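Local coordinates for putative effector, AYWB SAP54-like protein ('Echinacea purpurea' witches'-broom phytoplasma, PDB 6INR), which is a phytoplasmal effector that causes phyllody in host plants, probably by interacting with plant MADS transcription factors, at residues A[37-48]-A[60-71]. Sequence-based numbering, arbitrary orientation.
Sequences NATKITNIDKGL and LLKLKENYKQLI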
ATOM      1  N   ASN A  37      -2.902   1.772   4.040  1.00 18.95           N
ATOM      2  CA  ASN A  37      -2.935   2.963   3.171  1.00 18.82           C
ATOM      3  C   ASN A  37      -4.384   3.251   2.733  1.00 18.15           C
ATOM      4  O   ASN A  37      -4.826   4.396   2.670  1.00 15.82           O
ATOM      5  CB  ASN A  37      -2.029   2.807   1.963  1.00 18.90           C
ATOM      6  CG  ASN A  37      -0.575   3.027   2.295  1.00 18.71           C
ATOM      7  OD1 ASN A  37      -0.221   3.876   3.118  1.00 18.34           O
ATOM      8  ND2 ASN A  37       0.290   2.288   1.620  1.00 18.45           N
ATOM      9  N   ALA A  38      -5.117   2.166   2.509  1.00 18.71           N
ATOM     10  CA  ALA A  38      -6.532   2.229   2.134  1.00 19.62           C
ATOM     11  C   ALA A  38      -7.375   2.785   3.257  1.00 21.05           C
ATOM     12  O   ALA A  38      -8.357   3.486   3.032  1.00 24.05           O
ATOM     13  CB  ALA A  38      -7.051   0.860   1.759  1.00 19.72           C
ATOM     14  N   THR A  39      -7.005   2.417   4.468  1.00 21.80           N
ATOM     15  CA  THR A  39      -7.581   2.988   5.688  1.00 21.40           C
ATOM     16  C   THR A  39      -7.274   4.476   5.765  1.00 21.57           C
ATOM     17  O   THR A  39      -8.128   5.284   6.074  1.00 22.41           O
ATOM     18  CB  THR A  39      -7.007   2.268   6.931  1.00 20.98           C
ATOM     19  OG1 THR A  39      -7.617   0.978   7.012  1.00 20.11           O
ATOM     20  CG2 THR A  39      -7.246   3.035   8.224  1.00 20.02           C
ATOM     21  N   LYS A  40      -6.035   4.818   5.496  1.00 23.54           N
ATOM     22  CA  LYS A  40      -5.591   6.215   5.546  1.00 27.01           C
ATOM     23  C   LYS A  40      -6.481   7.061   4.634  1.00 27.84           C
ATOM     24  O   LYS A  40      -6.801   8.200   4.935  1.00 26.62           O
ATOM     25  CB  LYS A  40      -4.145   6.329   5.059  1.00 30.21           C
ATOM     26  CG  LYS A  40      -3.186   7.042   6.001  1.00 34.36           C
ATOM     27  CD  LYS A  40      -3.689   8.424   6.367  1.00 37.72           C
ATOM     28  CE  LYS A  40      -2.586   9.283   6.968  1.00 38.87           C
ATOM     29  NZ  LYS A  40      -3.121  10.604   7.396  1.00 39.68           N
ATOM     30  N   ILE A  41      -6.877   6.481   3.509  1.00 27.25           N
ATOM     31  CA  ILE A  41      -7.630   7.240   2.499  1.00 25.24           C
ATOM     32  C   ILE A  41      -9.054   7.431   2.993  1.00 24.88           C
ATOM     33  O   ILE A  41      -9.594   8.529   2.957  1.00 23.55           O
ATOM     34  CB  ILE A  41      -7.598   6.611   1.086  1.00 26.05           C
ATOM     35  CG1 ILE A  41      -6.258   6.884   0.382  1.00 26.01           C
ATOM     36  CG2 ILE A  41      -8.687   7.205   0.206  1.00 26.51           C
ATOM     37  CD1 ILE A  41      -6.048   5.999  -0.835  1.00 26.47           C
ATOM     38  N   THR A  42      -9.670   6.359   3.459  1.00 25.15           N
ATOM     39  CA  THR A  42     -11.047   6.483   3.934  1.00 25.46           C
ATOM     40  C   THR A  42     -11.163   7.504   5.080  1.00 26.46           C
ATOM     41  O   THR A  42     -12.207   8.154   5.255  1.00 26.94           O
ATOM     42  CB  THR A  42     -11.657   5.148   4.390  1.00 26.41           C
ATOM     43  OG1 THR A  42     -10.906   4.636   5.500  1.00 25.67           O
ATOM     44  CG2 THR A  42     -11.719   4.128   3.222  1.00 25.42           C
ATOM     45  N   ASN A  43     -10.110   7.641   5.879  1.00 26.26           N
ATOM     46  CA  ASN A  43     -10.153   8.644   6.990  1.00 25.36           C
ATOM     47  C   ASN A  43      -9.936  10.079   6.487  1.00 24.49           C
ATOM     48  O   ASN A  43     -10.501  11.005   7.007  1.00 23.87           O
ATOM     49  CB  ASN A  43      -9.198   8.292   8.149  1.00 24.21           C
ATOM     50  CG  ASN A  43      -9.622   7.026   8.884  1.00 23.28           C
ATOM     51  OD1 ASN A  43     -10.804   6.828   9.189  1.00 20.81           O
ATOM     52  ND2 ASN A  43      -8.658   6.150   9.150  1.00 22.45           N
ATOM     53  N   ILE A  44      -9.071  10.245   5.507  1.00 25.73           N
ATOM     54  CA  ILE A  44      -8.937  11.536   4.776  1.00 27.92           C
ATOM     55  C   ILE A  44     -10.268  12.007   4.136  1.00 30.26           C
ATOM     56  O   ILE A  44     -10.654  13.159   4.269  1.00 30.07           O
ATOM     57  CB  ILE A  44      -7.839  11.484   3.689  1.00 28.86           C
ATOM     58  CG1 ILE A  44      -6.476  11.217   4.333  1.00 26.93           C
ATOM     59  CG2 ILE A  44      -7.798  12.796   2.900  1.00 29.67           C
ATOM     60  CD1 ILE A  44      -5.337  11.025   3.351  1.00 26.65           C
ATOM     61  N   ASP A  45     -10.972  11.096   3.479  1.00 31.01           N
ATOM     62  CA  ASP A  45     -12.317  11.382   2.994  1.00 32.34           C
ATOM     63  C   ASP A  45     -13.201  11.972   4.089  1.00 36.67           C
ATOM     64  O   ASP A  45     -13.727  13.067   3.957  1.00 38.14           O
ATOM     65  CB  ASP A  45     -12.961  10.137   2.390  1.00 30.83           C
ATOM     66  CG  ASP A  45     -12.387   9.806   1.018  1.00 29.71           C
ATOM     67  OD1 ASP A  45     -11.682  10.678   0.438  1.00 25.35           O
ATOM     68  OD2 ASP A  45     -12.622   8.684   0.517  1.00 29.82           O
ATOM     69  N   LYS A  46     -13.372  11.237   5.172  1.00 43.28           N
ATOM     70  CA  LYS A  46     -14.076  11.768   6.366  1.00 45.00           C
ATOM     71  C   LYS A  46     -13.595  13.189   6.697  1.00 44.29           C
ATOM     72  O   LYS A  46     -14.383  14.113   6.920  1.00 44.67           O
ATOM     73  CB  LYS A  46     -13.868  10.856   7.582  1.00 46.77           C
ATOM     74  CG  LYS A  46     -14.983   9.845   7.783  1.00 49.67           C
ATOM     75  CD  LYS A  46     -14.511   8.615   8.533  1.00 52.20           C
ATOM     76  CE  LYS A  46     -13.975   8.917   9.921  1.00 52.14           C
ATOM     77  NZ  LYS A  46     -13.607   7.672  10.660  1.00 53.76           N
ATOM     78  N   GLY A  47     -12.287  13.346   6.696  1.00 43.03           N
ATOM     79  CA  GLY A  47     -11.658  14.619   7.061  1.00 47.79           C
ATOM     80  C   GLY A  47     -12.049  15.715   6.095  1.00 52.31           C
ATOM     81  O   GLY A  47     -12.084  16.896   6.457  1.00 57.64           O
ATOM     82  N   LEU A  48     -12.351  15.306   4.865  1.00 52.69           N
ATOM     83  CA  LEU A  48     -12.754  16.231   3.784  1.00 50.78           C
ATOM     84  C   LEU A  48     -14.194  16.728   3.937  1.00 53.43           C
ATOM     85  O   LEU A  48     -14.561  17.768   3.402  1.00 54.77           O
ATOM     86  CB  LEU A  48     -12.591  15.588   2.408  1.00 49.09           C
ATOM     87  CG  LEU A  48     -11.179  15.625   1.817  1.00 49.17           C
ATOM     88  CD1 LEU A  48     -11.065  14.686   0.631  1.00 49.27           C
ATOM     89  CD2 LEU A  48     -10.763  17.033   1.421  1.00 47.97           C
ATOM     90  N   LEU A  60      -5.247  17.787   2.404  1.00 45.08           N
ATOM     91  CA  LEU A  60      -5.960  16.504   2.452  1.00 45.06           C
ATOM     92  C   LEU A  60      -6.081  15.880   1.075  1.00 43.78           C
ATOM     93  O   LEU A  60      -6.223  14.676   0.936  1.00 47.82           O
ATOM     94  CB  LEU A  60      -7.352  16.638   3.063  1.00 46.04           C
ATOM     95  CG  LEU A  60      -7.425  16.952   4.556  1.00 48.21           C
ATOM     96  CD1 LEU A  60      -8.876  16.836   4.983  1.00 48.36           C
ATOM     97  CD2 LEU A  60      -6.535  16.033   5.391  1.00 48.12           C
ATOM     98  N   LEU A  61      -6.007  16.704   0.050  1.00 43.24           N
ATOM     99  CA  LEU A  61      -6.198  16.203  -1.316  1.00 41.85           C
ATOM    100  C   LEU A  61      -4.882  15.745  -1.904  1.00 39.79           C
ATOM    101  O   LEU A  61      -4.839  14.838  -2.716  1.00 37.11           O
ATOM    102  CB  LEU A  61      -6.846  17.260  -2.200  1.00 43.23           C
ATOM    103  CG  LEU A  61      -8.342  17.472  -1.892  1.00 44.46           C
ATOM    104  CD1 LEU A  61      -8.848  18.765  -2.540  1.00 46.33           C
ATOM    105  CD2 LEU A  61      -9.188  16.260  -2.298  1.00 41.66           C
ATOM    106  N   LYS A  62      -3.816  16.408  -1.483  1.00 41.69           N
ATOM    107  CA  LYS A  62      -2.441  16.027  -1.857  1.00 46.06           C
ATOM    108  C   LYS A  62      -2.049  14.684  -1.223  1.00 43.66           C
ATOM    109  O   LYS A  62      -1.500  13.806  -1.886  1.00 43.03           O
ATOM    110  CB  LYS A  62      -1.424  17.101  -1.454  1.00 50.91           C
ATOM    111  CG  LYS A  62      -1.877  18.523  -1.757  1.00 62.75           C
ATOM    112  CD  LYS A  62      -0.728  19.494  -2.054  1.00 72.22           C
ATOM    113  CE  LYS A  62      -1.194  20.872  -2.547  1.00 77.91           C
ATOM    114  NZ  LYS A  62      -2.142  20.832  -3.703  1.00 80.10           N
ATOM    115  N   LEU A  63      -2.352  14.555   0.068  1.00 40.09           N
ATOM    116  CA  LEU A  63      -2.146  13.303   0.820  1.00 37.52           C
ATOM    117  C   LEU A  63      -2.894  12.176   0.163  1.00 34.94           C
ATOM    118  O   LEU A  63      -2.364  11.095  -0.059  1.00 34.78           O
ATOM    119  CB  LEU A  63      -2.639  13.407   2.269  1.00 37.56           C
ATOM    120  CG  LEU A  63      -1.794  14.162   3.294  1.00 38.34           C
ATOM    121  CD1 LEU A  63      -2.472  14.105   4.657  1.00 39.03           C
ATOM    122  CD2 LEU A  63      -0.387  13.598   3.365  1.00 39.17           C
ATOM    123  N   LYS A  64      -4.145  12.445  -0.161  1.00 33.98           N
ATOM    124  CA  LYS A  64      -4.992  11.404  -0.721  1.00 34.54           C
ATOM    125  C   LYS A  64      -4.352  10.899  -2.010  1.00 36.80           C
ATOM    126  O   LYS A  64      -4.408   9.711  -2.344  1.00 36.06           O
ATOM    127  CB  LYS A  64      -6.412  11.902  -0.963  1.00 34.71           C
ATOM    128  CG  LYS A  64      -7.326  10.807  -1.504  1.00 34.33           C
ATOM    129  CD  LYS A  64      -8.755  11.267  -1.593  1.00 33.88           C
ATOM    130  CE  LYS A  64      -9.610  10.202  -2.243  1.00 36.72           C
ATOM    131  NZ  LYS A  64     -11.057  10.412  -1.960  1.00 38.89           N
ATOM    132  N   GLU A  65      -3.696  11.819  -2.701  1.00 39.50           N
ATOM    133  CA  GLU A  65      -3.085  11.504  -3.996  1.00 40.99           C
ATOM    134  C   GLU A  65      -1.844  10.659  -3.781  1.00 38.67           C
ATOM    135  O   GLU A  65      -1.639   9.645  -4.448  1.00 37.02           O
ATOM    136  CB  GLU A  65      -2.777  12.769  -4.811  1.00 43.48           C
ATOM    137  CG  GLU A  65      -4.035  13.437  -5.366  1.00 47.36           C
ATOM    138  CD  GLU A  65      -4.970  12.468  -6.090  1.00 49.92           C
ATOM    139  OE1 GLU A  65      -4.513  11.805  -7.054  1.00 51.88           O
ATOM    140  OE2 GLU A  65      -6.157  12.356  -5.690  1.00 47.22           O
ATOM    141  N   ASN A  66      -1.055  11.056  -2.794  1.00 37.38           N
ATOM    142  CA  ASN A  66       0.143  10.286  -2.410  1.00 36.19           C
ATOM    143  C   ASN A  66      -0.178   8.840  -2.029  1.00 32.91           C
ATOM    144  O   ASN A  66       0.502   7.903  -2.453  1.00 32.23           O
ATOM    145  CB  ASN A  66       0.867  10.951  -1.267  1.00 36.94           C
ATOM    146  CG  ASN A  66       1.508  12.272  -1.657  1.00 38.18           C
ATOM    147  OD1 ASN A  66       2.269  12.363  -2.615  1.00 36.72           O
ATOM    148  ND2 ASN A  66       1.249  13.291  -0.861  1.00 43.61           N
ATOM    149  N   TYR A  67      -1.229   8.674  -1.246  1.00 31.43           N
ATOM    150  CA  TYR A  67      -1.670   7.335  -0.819  1.00 32.17           C
ATOM    151  C   TYR A  67      -2.206   6.479  -1.937  1.00 31.82           C
ATOM    152  O   TYR A  67      -2.047   5.272  -1.933  1.00 32.15           O
ATOM    153  CB  TYR A  67      -2.656   7.400   0.350  1.00 33.18           C
ATOM    154  CG  TYR A  67      -1.888   7.714   1.615  1.00 35.05           C
ATOM    155  CD1 TYR A  67      -0.863   6.865   2.053  1.00 36.68           C
ATOM    156  CD2 TYR A  67      -2.111   8.874   2.321  1.00 34.87           C
ATOM    157  CE1 TYR A  67      -0.105   7.158   3.166  1.00 35.73           C
ATOM    158  CE2 TYR A  67      -1.361   9.175   3.439  1.00 36.68           C
ATOM    159  CZ  TYR A  67      -0.357   8.319   3.856  1.00 37.67           C
ATOM    160  OH  TYR A  67       0.389   8.620   4.984  1.00 38.05           O
ATOM    161  N   LYS A  68      -2.828   7.097  -2.914  1.00 34.80           N
ATOM    162  CA  LYS A  68      -3.343   6.327  -4.058  1.00 37.86           C
ATOM    163  C   LYS A  68      -2.173   5.859  -4.912  1.00 35.31           C
ATOM    164  O   LYS A  68      -2.170   4.749  -5.418  1.00 34.55           O
ATOM    165  CB  LYS A  68      -4.344   7.139  -4.899  1.00 43.02           C
ATOM    166  CG  LYS A  68      -5.697   7.373  -4.222  1.00 46.72           C
ATOM    167  CD  LYS A  68      -6.345   8.662  -4.728  1.00 51.45           C
ATOM    168  CE  LYS A  68      -7.134   8.422  -6.006  1.00 53.57           C
ATOM    169  NZ  LYS A  68      -7.641   9.706  -6.567  1.00 57.12           N
ATOM    170  N   GLN A  69      -1.175   6.717  -5.057  1.00 35.94           N
ATOM    171  CA  GLN A  69       0.032   6.373  -5.845  1.00 37.50           C
ATOM    172  C   GLN A  69       0.824   5.283  -5.152  1.00 33.95           C
ATOM    173  O   GLN A  69       1.331   4.369  -5.770  1.00 30.44           O
ATOM    174  CB  GLN A  69       0.908   7.589  -6.078  1.00 43.30           C
ATOM    175  CG  GLN A  69       0.105   8.739  -6.645  1.00 52.05           C
ATOM    176  CD  GLN A  69       0.851  10.056  -6.685  1.00 60.27           C
ATOM    177  OE1 GLN A  69       1.597  10.405  -5.754  1.00 62.74           O
ATOM    178  NE2 GLN A  69       0.632  10.819  -7.766  1.00 61.05           N
ATOM    179  N   LEU A  70       0.904   5.419  -3.841  1.00 32.13           N
ATOM    180  CA  LEU A  70       1.546   4.435  -2.962  1.00 28.81           C
ATOM    181  C   LEU A  70       0.851   3.101  -3.136  1.00 26.09           C
ATOM    182  O   LEU A  70       1.486   2.083  -3.355  1.00 26.61           O
ATOM    183  CB  LEU A  70       1.445   4.910  -1.507  1.00 29.72           C
ATOM    184  CG  LEU A  70       2.533   4.621  -0.494  1.00 29.77           C
ATOM    185  CD1 LEU A  70       3.839   5.340  -0.761  1.00 31.70           C
ATOM    186  CD2 LEU A  70       2.002   5.071   0.841  1.00 29.60           C
ATOM    187  N   ILE A  71      -0.469   3.114  -3.074  1.00 24.64           N
ATOM    188  CA  ILE A  71      -1.228   1.866  -3.182  1.00 25.12           C
ATOM    189  C   ILE A  71      -0.979   1.279  -4.560  1.00 27.72           C
ATOM    190  O   ILE A  71      -0.969   0.062  -4.765  1.00 29.33           O
ATOM    191  CB  ILE A  71      -2.750   2.045  -2.987  1.00 25.98           C
ATOM    192  CG1 ILE A  71      -3.076   2.359  -1.525  1.00 26.21           C
ATOM    193  CG2 ILE A  71      -3.505   0.778  -3.421  1.00 25.10           C
ATOM    194  CD1 ILE A  71      -4.555   2.321  -1.191  1.00 26.00           C
TER
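An antiparallel two-helix coiled coil, the helical hairpin of this chain, is joined here by three interlocking knobs, Ile41, Ile44 and Tyr67. The hairpin pairs helix 16-49 with helix 55-84. This contact lies in the half nearer the connecting loop. The local axes approach to 9.4 Å, with 157° between their N-to-C directions. Ile44 is a knob among Leu60, Leu63, Lys64 and Tyr67. Its CD1 lies 3.8 Å from Leu63 CB, while its CG2 branch faces the Leu60 backbone. Ile41 fits among Lys64, Tyr67, Lys68 and Ile71. Its CG1 branch runs past Tyr67 in the opposite direction, with CG1 3.6 Å from Tyr67 CB.

Tyr67 is the answering knob, set among Asn37, Lys40, Ile41 and Ile44. The Lys40 chain bends at chi2 (-55°) and sets CG over one face of the ring, while Lys40 CE runs on beside the hydroxyl, 3.6 Å from Tyr67 OH. Lys40 CG makes the CH-pi contact, 4.0 Å from the Tyr67 ring centroid and offset toward the rim. Asn37 OD1 approaches the same ring obliquely, 3.2 Å from Tyr67 CD1. Asn37 ND2 is hydrogen-bonded to Gln74 OE1, farther along the second helix, which limits rotation of the amide.

Toward the loop, Leu48 spreads its two methyls over Leu60 and Leu61. Leu48 CD2 lies 3.8 Å from Leu60 CB, and its CD1 meets Leu61 CD2. A salt bridge flanks this apolar seam. Lys64 has CG anti to its backbone nitrogen (chi1 -178°) and stays extended. This course carries Lys64 CE past Ile41 CG2 to the first helix. There Lys64 NZ donates a hydrogen bond to Asp45 OD1, modelled at 2.5 Å, a doubtfully short length.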